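Local coordinates for putative calcium binding protein (Streptomyces coelicolor, PDB 3AKB) that binds calcium ions in paired EF-hand loops and probably serves in calcium-mediated regulation in the bacterium, at residues R23-L34 with L49-L60; G113-A121 with A138-V149. The protein carries 2 engineered substitutions. All blocks are in the same frame, centred on the assembly; numbering follows the deposited sequence. Where two conformers were deposited one is given.

The two contacts lie on opposite sides of the chain's centre, their own centres about 22 Å apart and their nearest atoms about 6 Å apart, so they do not touch. Contact 1 (23-34 with 49-60) is a buried helix pair, its centre about 9 Å from that of the chain; contact 2 (113-121 with 138-149), its centre about 16 Å from that of the chain, joins two calcium loops directly. Both touch bound calcium: Asp25 of contact 1 closes the site of Asp14, Asp16, Asn18 and His20, while contact 2 holds Ala114 of one site and Asp142, Asp144, Asp146 and Lys148 of another. Helix 89-107 packs against both, meeting Leu49 and Leu56 in the first and Val115 in the second.

Contact 1: residues R23-L34 with L49-L60; sequences RSDFSGAAKAML and LYGGAEALWQGL. Engineered in segment 23-34: Met33 (natural residue Leu). With CA (calcium ion), chain E.
With CG anti to the carbonyl carbon (chi1 -74°), Phe26 sends its ring against helix 49-60, and Trp57, its CG swung anti to the backbone N (chi1 156°), lays its indole against Arg23. The Phe26 ring is a knob in the hole formed by Ala53, Leu56, Trp57 and Leu60. Trp57 CB lies over one of its faces, Leu60 CD2 comes in at the edge, and Leu56 CG closes on Phe26 CE1 at 3.6 Å. The indole turns its own edge to this ring, Trp57 CE3 lying 3.8 Å from Phe26 CE2, and offers a face to Arg23, whose CB makes a CH-pi contact 3.8 Å from the centroid of the Trp57 five-membered ring. Beyond CG the arginine leads away; a water bridges Arg23 NH1 to Glu54 OE2.

The two helices run nearly antiparallel, at 152° with axes 8.8 Å apart: the exiting helix of the first EF-hand packs against the entering helix of the second. Ile21 and Ile72, from the two short strands that join the loops, touch Trp57, and Asp25 grips the calcium ion through both OD1 and OD2.

At the other end the knob comes from the opposite side: Tyr50 fits among Ser27, Ala30, Lys31 and Leu34. Ala30 CB sits over a face of its ring, and Leu34 CD1 approaches Tyr50 CE2 obliquely at 3.5 Å. The phenol oxygen, Tyr50 OH, rests 3.3 Å from Lys31 CB. Leu49 CD2 is wedged between Ala30, Leu34 and the sulfur of the engineered Met33, 4.0 Å from Met33 SD.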
loop_
_atom_site.group_PDB
_atom_site.type_symbol
_atom_site.label_atom_id
_atom_site.label_comp_id
_atom_site.label_asym_id
_atom_site.label_seq_id
_atom_site.Cartn_x
_atom_site.Cartn_y
_atom_site.Cartn_z
ATOM N N ARG A 23 -12.239 -5.897 1.580
ATOM C CA ARG A 23 -11.188 -6.385 2.467
ATOM C C ARG A 23 -10.326 -7.392 1.709
ATOM O O ARG A 23 -9.132 -7.441 1.915
ATOM C CB ARG A 23 -11.752 -7.013 3.737
ATOM C CG ARG A 23 -10.675 -7.300 4.772
ATOM C CD ARG A 23 -11.252 -8.008 5.963
ATOM N NE ARG A 23 -11.469 -9.413 5.663
ATOM C CZ ARG A 23 -11.714 -10.337 6.581
ATOM N NH1 ARG A 23 -11.807 -9.996 7.871
ATOM N NH2 ARG A 23 -11.894 -11.586 6.186
ATOM N N SER A 24 -10.941 -8.175 0.827
ATOM C CA SER A 24 -10.219 -9.231 0.106
ATOM C C SER A 24 -9.151 -8.672 -0.838
ATOM O O SER A 24 -8.156 -9.344 -1.130
ATOM C CB SER A 24 -11.148 -10.165 -0.645
ATOM O OG SER A 24 -11.886 -9.450 -1.596
ATOM N N ASP A 25 -9.313 -7.439 -1.306
ATOM C CA ASP A 25 -8.252 -6.826 -2.125
ATOM C C ASP A 25 -6.983 -6.701 -1.302
ATOM O O ASP A 25 -5.868 -6.974 -1.793
ATOM C CB ASP A 25 -8.673 -5.429 -2.592
ATOM C CG ASP A 25 -9.635 -5.433 -3.790
ATOM O OD1 ASP A 25 -9.330 -6.041 -4.853
ATOM O OD2 ASP A 25 -10.717 -4.797 -3.663
ATOM N N PHE A 26 -7.162 -6.289 -0.046
ATOM C CA PHE A 26 -6.047 -6.082 0.902
ATOM C C PHE A 26 -5.440 -7.400 1.374
ATOM O O PHE A 26 -4.214 -7.532 1.405
ATOM C CB PHE A 26 -6.525 -5.242 2.085
ATOM C CG PHE A 26 -6.707 -3.786 1.755
ATOM C CD1 PHE A 26 -5.680 -2.872 2.022
ATOM C CD2 PHE A 26 -7.910 -3.315 1.210
ATOM C CE1 PHE A 26 -5.831 -1.526 1.728
ATOM C CE2 PHE A 26 -8.045 -1.964 0.911
ATOM C CZ PHE A 26 -6.999 -1.079 1.167
ATOM N N SER A 27 -6.278 -8.371 1.740
ATOM C CA SER A 27 -5.745 -9.664 2.139
ATOM C C SER A 27 -5.056 -10.353 0.965
ATOM O O SER A 27 -4.073 -11.032 1.175
ATOM C CB SER A 27 -6.804 -10.560 2.774
ATOM O OG SER A 27 -7.845 -10.854 1.867
ATOM N N GLY A 28 -5.560 -10.151 -0.254
ATOM C CA GLY A 28 -4.941 -10.742 -1.442
ATOM C C GLY A 28 -3.553 -10.148 -1.697
ATOM O O GLY A 28 -2.625 -10.867 -2.133
ATOM N N ALA A 29 -3.416 -8.847 -1.422
ATOM C CA ALA A 29 -2.145 -8.136 -1.521
ATOM C C ALA A 29 -1.160 -8.708 -0.500
ATOM O O ALA A 29 0.001 -8.965 -0.824
ATOM C CB ALA A 29 -2.336 -6.609 -1.334
ATOM N N ALA A 30 -1.611 -8.893 0.738
ATOM C CA ALA A 30 -0.773 -9.476 1.755
ATOM C C ALA A 30 -0.349 -10.884 1.339
ATOM O O ALA A 30 0.832 -11.240 1.456
ATOM C CB ALA A 30 -1.521 -9.491 3.088
ATOM N N LYS A 31 -1.289 -11.679 0.815
ATOM C CA LYS A 31 -0.979 -13.050 0.390
ATOM C C LYS A 31 0.126 -13.025 -0.686
ATOM O O LYS A 31 1.091 -13.793 -0.640
ATOM C CB LYS A 31 -2.239 -13.732 -0.166
ATOM C CG LYS A 31 -1.991 -15.148 -0.608
ATOM C CD LYS A 31 -3.253 -15.814 -1.124
ATOM C CE LYS A 31 -3.932 -16.605 -0.040
ATOM N NZ LYS A 31 -4.696 -17.774 -0.607
ATOM N N ALA A 32 -0.002 -12.112 -1.641
ATOM C CA ALA A 32 0.924 -12.093 -2.777
ATOM C C ALA A 32 2.311 -11.655 -2.319
ATOM O O ALA A 32 3.326 -12.179 -2.795
ATOM C CB ALA A 32 0.389 -11.190 -3.903
ATOM N N MET A 33 2.370 -10.716 -1.377
ATOM C CA MET A 33 3.680 -10.278 -0.899
ATOM C C MET A 33 4.366 -11.390 -0.101
ATOM O O MET A 33 5.564 -11.610 -0.240
ATOM C CB MET A 33 3.592 -9.010 -0.026
ATOM C CG MET A 33 4.942 -8.399 0.222
ATOM S SD MET A 33 5.045 -7.237 1.670
ATOM C CE MET A 33 6.843 -6.919 1.545
ATOM N N LEU A 34 3.605 -12.075 0.750
ATOM C CA LEU A 34 4.155 -13.204 1.484
ATOM C C LEU A 34 4.673 -14.297 0.560
ATOM O O LEU A 34 5.736 -14.904 0.835
ATOM C CB LEU A 34 3.094 -13.766 2.442
ATOM C CG LEU A 34 2.720 -12.793 3.557
ATOM C CD1 LEU A 34 1.499 -13.346 4.319
ATOM C CD2 LEU A 34 3.856 -12.498 4.518
ATOM N N LEU A 49 1.556 -8.982 8.895
ATOM C CA LEU A 49 1.187 -8.386 7.612
ATOM C C LEU A 49 -0.323 -8.419 7.370
ATOM O O LEU A 49 -0.907 -7.419 6.977
ATOM C CB LEU A 49 1.939 -9.011 6.438
ATOM C CG LEU A 49 1.801 -8.206 5.139
ATOM C CD1 LEU A 49 2.608 -6.920 5.243
ATOM C CD2 LEU A 49 2.258 -9.046 3.974
ATOM N N TYR A 50 -0.955 -9.556 7.629
ATOM C CA TYR A 50 -2.424 -9.617 7.505
ATOM C C TYR A 50 -3.090 -8.657 8.465
ATOM O O TYR A 50 -4.036 -7.974 8.085
ATOM C CB TYR A 50 -2.918 -11.046 7.729
ATOM C CG TYR A 50 -2.811 -11.919 6.512
ATOM C CD1 TYR A 50 -3.641 -11.689 5.420
ATOM C CD2 TYR A 50 -1.889 -12.975 6.446
ATOM C CE1 TYR A 50 -3.569 -12.485 4.275
ATOM C CE2 TYR A 50 -1.810 -13.794 5.315
ATOM C CZ TYR A 50 -2.666 -13.547 4.222
ATOM O OH TYR A 50 -2.621 -14.321 3.087
ATOM N N GLY A 51 -2.624 -8.591 9.707
ATOM C CA GLY A 51 -3.197 -7.651 10.663
ATOM C C GLY A 51 -3.084 -6.209 10.191
ATOM O O GLY A 51 -4.040 -5.419 10.294
ATOM N N GLY A 52 -1.915 -5.848 9.671
ATOM C CA GLY A 52 -1.739 -4.476 9.189
ATOM C C GLY A 52 -2.588 -4.173 7.973
ATOM O O GLY A 52 -3.133 -3.083 7.844
ATOM N N ALA A 53 -2.722 -5.160 7.084
ATOM C CA ALA A 53 -3.531 -4.988 5.882
ATOM C C ALA A 53 -4.993 -4.802 6.257
ATOM O O ALA A 53 -5.673 -3.950 5.676
ATOM C CB ALA A 53 -3.388 -6.188 4.964
ATOM N N GLU A 54 -5.464 -5.559 7.251
ATOM C CA GLU A 54 -6.864 -5.417 7.707
ATOM C C GLU A 54 -7.095 -4.021 8.307
ATOM O O GLU A 54 -8.157 -3.392 8.081
ATOM C CB GLU A 54 -7.248 -6.524 8.691
ATOM C CG GLU A 54 -8.769 -6.601 8.982
ATOM C CD GLU A 54 -9.268 -5.643 10.053
ATOM O OE1 GLU A 54 -8.441 -5.049 10.767
ATOM O OE2 GLU A 54 -10.511 -5.492 10.178
ATOM N N ALA A 55 -6.117 -3.547 9.076
ATOM C CA ALA A 55 -6.234 -2.225 9.684
ATOM C C ALA A 55 -6.271 -1.123 8.615
ATOM O O ALA A 55 -6.995 -0.140 8.764
ATOM C CB ALA A 55 -5.085 -2.003 10.653
ATOM N N LEU A 56 -5.504 -1.302 7.547
ATOM C CA LEU A 56 -5.505 -0.308 6.468
ATOM C C LEU A 56 -6.856 -0.319 5.764
ATOM O O LEU A 56 -7.382 0.739 5.442
ATOM C CB LEU A 56 -4.356 -0.547 5.490
ATOM C CG LEU A 56 -4.179 0.419 4.310
ATOM C CD1 LEU A 56 -4.297 1.875 4.747
ATOM C CD2 LEU A 56 -2.823 0.159 3.682
ATOM N N TRP A 57 -7.390 -1.509 5.492
ATOM C CA TRP A 57 -8.725 -1.619 4.962
ATOM C C TRP A 57 -9.724 -0.847 5.825
ATOM O O TRP A 57 -10.519 -0.078 5.286
ATOM C CB TRP A 57 -9.128 -3.104 4.864
ATOM C CG TRP A 57 -10.616 -3.278 4.877
ATOM C CD1 TRP A 57 -11.367 -3.842 5.878
ATOM C CD2 TRP A 57 -11.545 -2.860 3.856
ATOM N NE1 TRP A 57 -12.705 -3.826 5.535
ATOM C CE2 TRP A 57 -12.842 -3.218 4.308
ATOM C CE3 TRP A 57 -11.408 -2.226 2.605
ATOM C CZ2 TRP A 57 -13.997 -2.973 3.544
ATOM C CZ3 TRP A 57 -12.569 -1.966 1.859
ATOM C CH2 TRP A 57 -13.842 -2.344 2.329
ATOM N N GLN A 58 -9.699 -1.060 7.141
ATOM C CA GLN A 58 -10.649 -0.352 8.019
ATOM C C GLN A 58 -10.441 1.149 7.945
ATOM O O GLN A 58 -11.409 1.907 7.990
ATOM C CB GLN A 58 -10.559 -0.811 9.469
ATOM C CG GLN A 58 -10.940 -2.275 9.675
ATOM C CD GLN A 58 -12.381 -2.662 9.275
ATOM O OE1 GLN A 58 -12.723 -3.855 9.242
ATOM N NE2 GLN A 58 -13.214 -1.675 8.953
ATOM N N GLY A 59 -9.193 1.575 7.800
ATOM C CA GLY A 59 -8.910 3.012 7.682
ATOM C C GLY A 59 -9.516 3.573 6.413
ATOM O O GLY A 59 -10.095 4.661 6.411
ATOM N N LEU A 60 -9.380 2.840 5.312
ATOM C CA LEU A 60 -9.930 3.343 4.058
ATOM C C LEU A 60 -11.451 3.288 4.051
ATOM O O LEU A 60 -12.112 4.247 3.613
ATOM C CB LEU A 60 -9.345 2.589 2.853
ATOM C CG LEU A 60 -9.724 3.139 1.479
ATOM C CD1 LEU A 60 -9.284 4.596 1.294
ATOM C CD2 LEU A 60 -9.191 2.263 0.367
HETATM CA CA CA E . -11.629 -5.337 -5.854
HETATM O O HOH W 1 -11.917 -7.705 9.489
HETATM O O HOH W 2 -12.647 -7.161 -4.756
#

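Contact 2: residues G113-A121 with A138-V149; sequences GAVTVADTA and AAALDTDGDGKV. With CA (calcium ion), chain I; CA (calcium ion), chain B; CA (calcium ion), chain C.
Val149 N donates to Val115 O at 2.8 Å, nearly straight at 162°, and beside it Val117 N meets Gly147 O from above the carbonyl plane. A water spans Val115 N and Val149 O. Val117 CG2 also packs on Asp142 CB. In the Asp142 carboxylate, OD2 takes a 2.8 Å bond from Gly147 N, on the syn side but tilted well out of the carboxylate plane, while Gly145 N and Asp146 N reach OD1 weakly. Asp142 OD1 also binds a calcium ion, with Asp144 OD1, Asp146 OD1, Lys148 O and Glu153.

Thr120 has its OG1 anti to the carbonyl carbon (chi1 -61°), where it donates to Thr116 O at 2.9 Å and lies 3.4 Å from Val149 CB; its CG2 touches Ala138 CB and Leu141 CD1. A glycine here takes away the hydroxyl, leaving Thr116 O with the Thr120 backbone N alone of its two donors, and would probably open a gap beside Val149, Ala138 and Leu141. Ala114 O binds the calcium of the neighbouring loop, so the single Thr116-Lys148 bridge couples two calcium loops, the short antiparallel link of an EF-hand pair.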
loop_
_atom_site.group_PDB
_atom_site.type_symbol
_atom_site.label_atom_id
_atom_site.label_comp_id
_atom_site.label_asym_id
_atom_site.label_seq_id
_atom_site.Cartn_x
_atom_site.Cartn_y
_atom_site.Cartn_z
ATOM N N GLY A 113 17.076 -5.658 9.735
ATOM C CA GLY A 113 16.216 -4.482 9.900
ATOM C C GLY A 113 16.209 -3.498 8.746
ATOM O O GLY A 113 15.627 -2.412 8.847
ATOM N N ALA A 114 16.875 -3.869 7.654
ATOM C CA ALA A 114 16.952 -3.028 6.480
ATOM C C ALA A 114 16.456 -3.756 5.240
ATOM O O ALA A 114 16.494 -4.972 5.170
ATOM C CB ALA A 114 18.355 -2.530 6.287
ATOM N N VAL A 115 15.977 -2.991 4.266
ATOM C CA VAL A 115 15.414 -3.558 3.048
ATOM C C VAL A 115 16.124 -2.897 1.856
ATOM O O VAL A 115 16.272 -1.674 1.819
ATOM C CB VAL A 115 13.893 -3.286 2.964
ATOM C CG1 VAL A 115 13.325 -3.737 1.634
ATOM C CG2 VAL A 115 13.197 -3.976 4.106
ATOM N N THR A 116 16.557 -3.710 0.905
ATOM C CA THR A 116 17.210 -3.161 -0.293
ATOM C C THR A 116 16.220 -2.513 -1.266
ATOM O O THR A 116 15.030 -2.830 -1.286
ATOM C CB THR A 116 17.997 -4.242 -1.053
ATOM O OG1 THR A 116 17.078 -5.204 -1.574
ATOM C CG2 THR A 116 18.995 -4.964 -0.134
ATOM N N VAL A 117 16.742 -1.637 -2.123
ATOM C CA VAL A 117 15.967 -1.140 -3.262
ATOM C C VAL A 117 15.410 -2.304 -4.139
ATOM O O VAL A 117 14.235 -2.286 -4.556
ATOM C CB VAL A 117 16.841 -0.162 -4.104
ATOM C CG1 VAL A 117 16.173 0.150 -5.450
ATOM C CG2 VAL A 117 17.053 1.127 -3.340
ATOM N N ALA A 118 16.229 -3.307 -4.417
ATOM C CA ALA A 118 15.796 -4.435 -5.258
ATOM C C ALA A 118 14.596 -5.168 -4.630
ATOM O O ALA A 118 13.660 -5.572 -5.306
ATOM C CB ALA A 118 16.957 -5.400 -5.506
ATOM N N ASP A 119 14.632 -5.334 -3.306
ATOM C CA ASP A 119 13.534 -6.030 -2.629
ATOM C C ASP A 119 12.293 -5.145 -2.476
ATOM O O ASP A 119 11.169 -5.640 -2.455
ATOM C CB ASP A 119 14.026 -6.612 -1.301
ATOM C CG ASP A 119 14.952 -7.816 -1.515
ATOM O OD1 ASP A 119 14.820 -8.475 -2.586
ATOM O OD2 ASP A 119 15.823 -8.126 -0.654
ATOM N N THR A 120 12.507 -3.830 -2.386
ATOM C CA THR A 120 11.411 -2.885 -2.467
ATOM C C THR A 120 10.684 -3.011 -3.812
ATOM O O THR A 120 9.445 -3.008 -3.846
ATOM C CB THR A 120 11.914 -1.466 -2.240
ATOM O OG1 THR A 120 12.480 -1.419 -0.926
ATOM C CG2 THR A 120 10.756 -0.446 -2.330
ATOM N N ALA A 121 11.435 -3.124 -4.904
ATOM C CA ALA A 121 10.827 -3.341 -6.213
ATOM C C ALA A 121 9.974 -4.616 -6.259
ATOM O O ALA A 121 8.861 -4.617 -6.821
ATOM C CB ALA A 121 11.904 -3.335 -7.315
ATOM N N ALA A 138 10.974 2.067 -6.794
ATOM C CA ALA A 138 11.839 1.638 -5.683
ATOM C C ALA A 138 13.057 2.549 -5.532
ATOM O O ALA A 138 13.373 2.972 -4.425
ATOM C CB ALA A 138 12.280 0.176 -5.843
ATOM N N ALA A 139 13.719 2.851 -6.648
ATOM C CA ALA A 139 14.870 3.732 -6.665
ATOM C C ALA A 139 14.542 5.113 -6.089
ATOM O O ALA A 139 15.345 5.646 -5.326
ATOM C CB ALA A 139 15.407 3.864 -8.088
ATOM N N ALA A 140 13.375 5.658 -6.459
ATOM C CA ALA A 140 12.943 6.988 -6.029
ATOM C C ALA A 140 12.645 7.036 -4.546
ATOM O O ALA A 140 12.735 8.094 -3.918
ATOM C CB ALA A 140 11.721 7.450 -6.843
ATOM N N LEU A 141 12.284 5.887 -3.975
ATOM C CA LEU A 141 12.043 5.806 -2.536
ATOM C C LEU A 141 13.309 5.938 -1.683
ATOM O O LEU A 141 13.220 6.260 -0.491
ATOM C CB LEU A 141 11.318 4.496 -2.207
ATOM C CG LEU A 141 9.842 4.478 -2.626
ATOM C CD1 LEU A 141 9.281 3.094 -2.451
ATOM C CD2 LEU A 141 9.063 5.493 -1.818
ATOM N N ASP A 142 14.467 5.648 -2.274
ATOM C CA ASP A 142 15.751 5.743 -1.569
ATOM C C ASP A 142 16.239 7.184 -1.616
ATOM O O ASP A 142 17.130 7.523 -2.386
ATOM C CB ASP A 142 16.774 4.809 -2.212
ATOM C CG ASP A 142 18.100 4.789 -1.474
ATOM O OD1 ASP A 142 18.126 5.172 -0.301
ATOM O OD2 ASP A 142 19.120 4.416 -2.091
ATOM N N THR A 143 15.630 8.026 -0.795
ATOM C CA THR A 143 15.865 9.473 -0.895
ATOM C C THR A 143 17.221 9.918 -0.374
ATOM O O THR A 143 17.664 11.027 -0.686
ATOM C CB THR A 143 14.770 10.279 -0.200
ATOM O OG1 THR A 143 14.634 9.815 1.143
ATOM C CG2 THR A 143 13.455 10.124 -0.965
ATOM N N ASP A 144 17.904 9.058 0.377
ATOM C CA ASP A 144 19.242 9.399 0.875
ATOM C C ASP A 144 20.345 8.621 0.168
ATOM O O ASP A 144 21.530 8.813 0.436
ATOM C CB ASP A 144 19.338 9.305 2.418
ATOM C CG ASP A 144 19.103 7.893 2.962
ATOM O OD1 ASP A 144 18.846 6.952 2.177
ATOM O OD2 ASP A 144 19.186 7.715 4.196
ATOM N N GLY A 145 19.949 7.737 -0.737
ATOM C CA GLY A 145 20.903 7.093 -1.643
ATOM C C GLY A 145 21.829 6.024 -1.063
ATOM O O GLY A 145 22.862 5.717 -1.659
ATOM N N ASP A 146 21.481 5.466 0.101
ATOM C CA ASP A 146 22.305 4.440 0.761
ATOM C C ASP A 146 21.931 3.012 0.352
ATOM O O ASP A 146 22.484 2.033 0.880
ATOM C CB ASP A 146 22.270 4.580 2.295
ATOM C CG ASP A 146 20.856 4.608 2.871
ATOM O OD1 ASP A 146 19.909 4.144 2.194
ATOM O OD2 ASP A 146 20.675 5.107 4.013
ATOM N N GLY A 147 20.987 2.891 -0.575
ATOM C CA GLY A 147 20.648 1.583 -1.165
ATOM C C GLY A 147 19.603 0.831 -0.362
ATOM O O GLY A 147 19.201 -0.277 -0.726
ATOM N N LYS A 148 19.169 1.445 0.731
ATOM C CA LYS A 148 18.197 0.833 1.617
ATOM C C LYS A 148 16.951 1.696 1.652
ATOM O O LYS A 148 17.045 2.914 1.580
ATOM C CB LYS A 148 18.775 0.695 3.022
ATOM C CG LYS A 148 19.914 -0.329 3.109
ATOM C CD LYS A 148 21.266 0.289 3.366
ATOM C CE LYS A 148 22.304 -0.806 3.650
ATOM N NZ LYS A 148 23.708 -0.302 3.587
ATOM N N VAL A 149 15.788 1.066 1.773
ATOM C CA VAL A 149 14.544 1.808 1.803
ATOM C C VAL A 149 13.903 1.561 3.160
ATOM O O VAL A 149 13.625 0.420 3.516
ATOM C CB VAL A 149 13.609 1.329 0.654
ATOM C CG1 VAL A 149 12.230 1.959 0.773
ATOM C CG2 VAL A 149 14.237 1.637 -0.697
HETATM CA CA CA I . 17.506 5.063 2.017
HETATM CA CA CA B . 19.300 5.933 4.949
HETATM CA CA CA C . 17.922 -6.723 5.360
HETATM O O HOH W 3 15.542 -0.264 5.267
HETATM O O HOH W 4 18.365 3.713 5.858
HETATM O O HOH W 5 17.699 4.906 4.263
HETATM O O HOH W 6 19.710 -5.878 4.102
HETATM O O HOH W 7 17.427 -7.835 3.391
#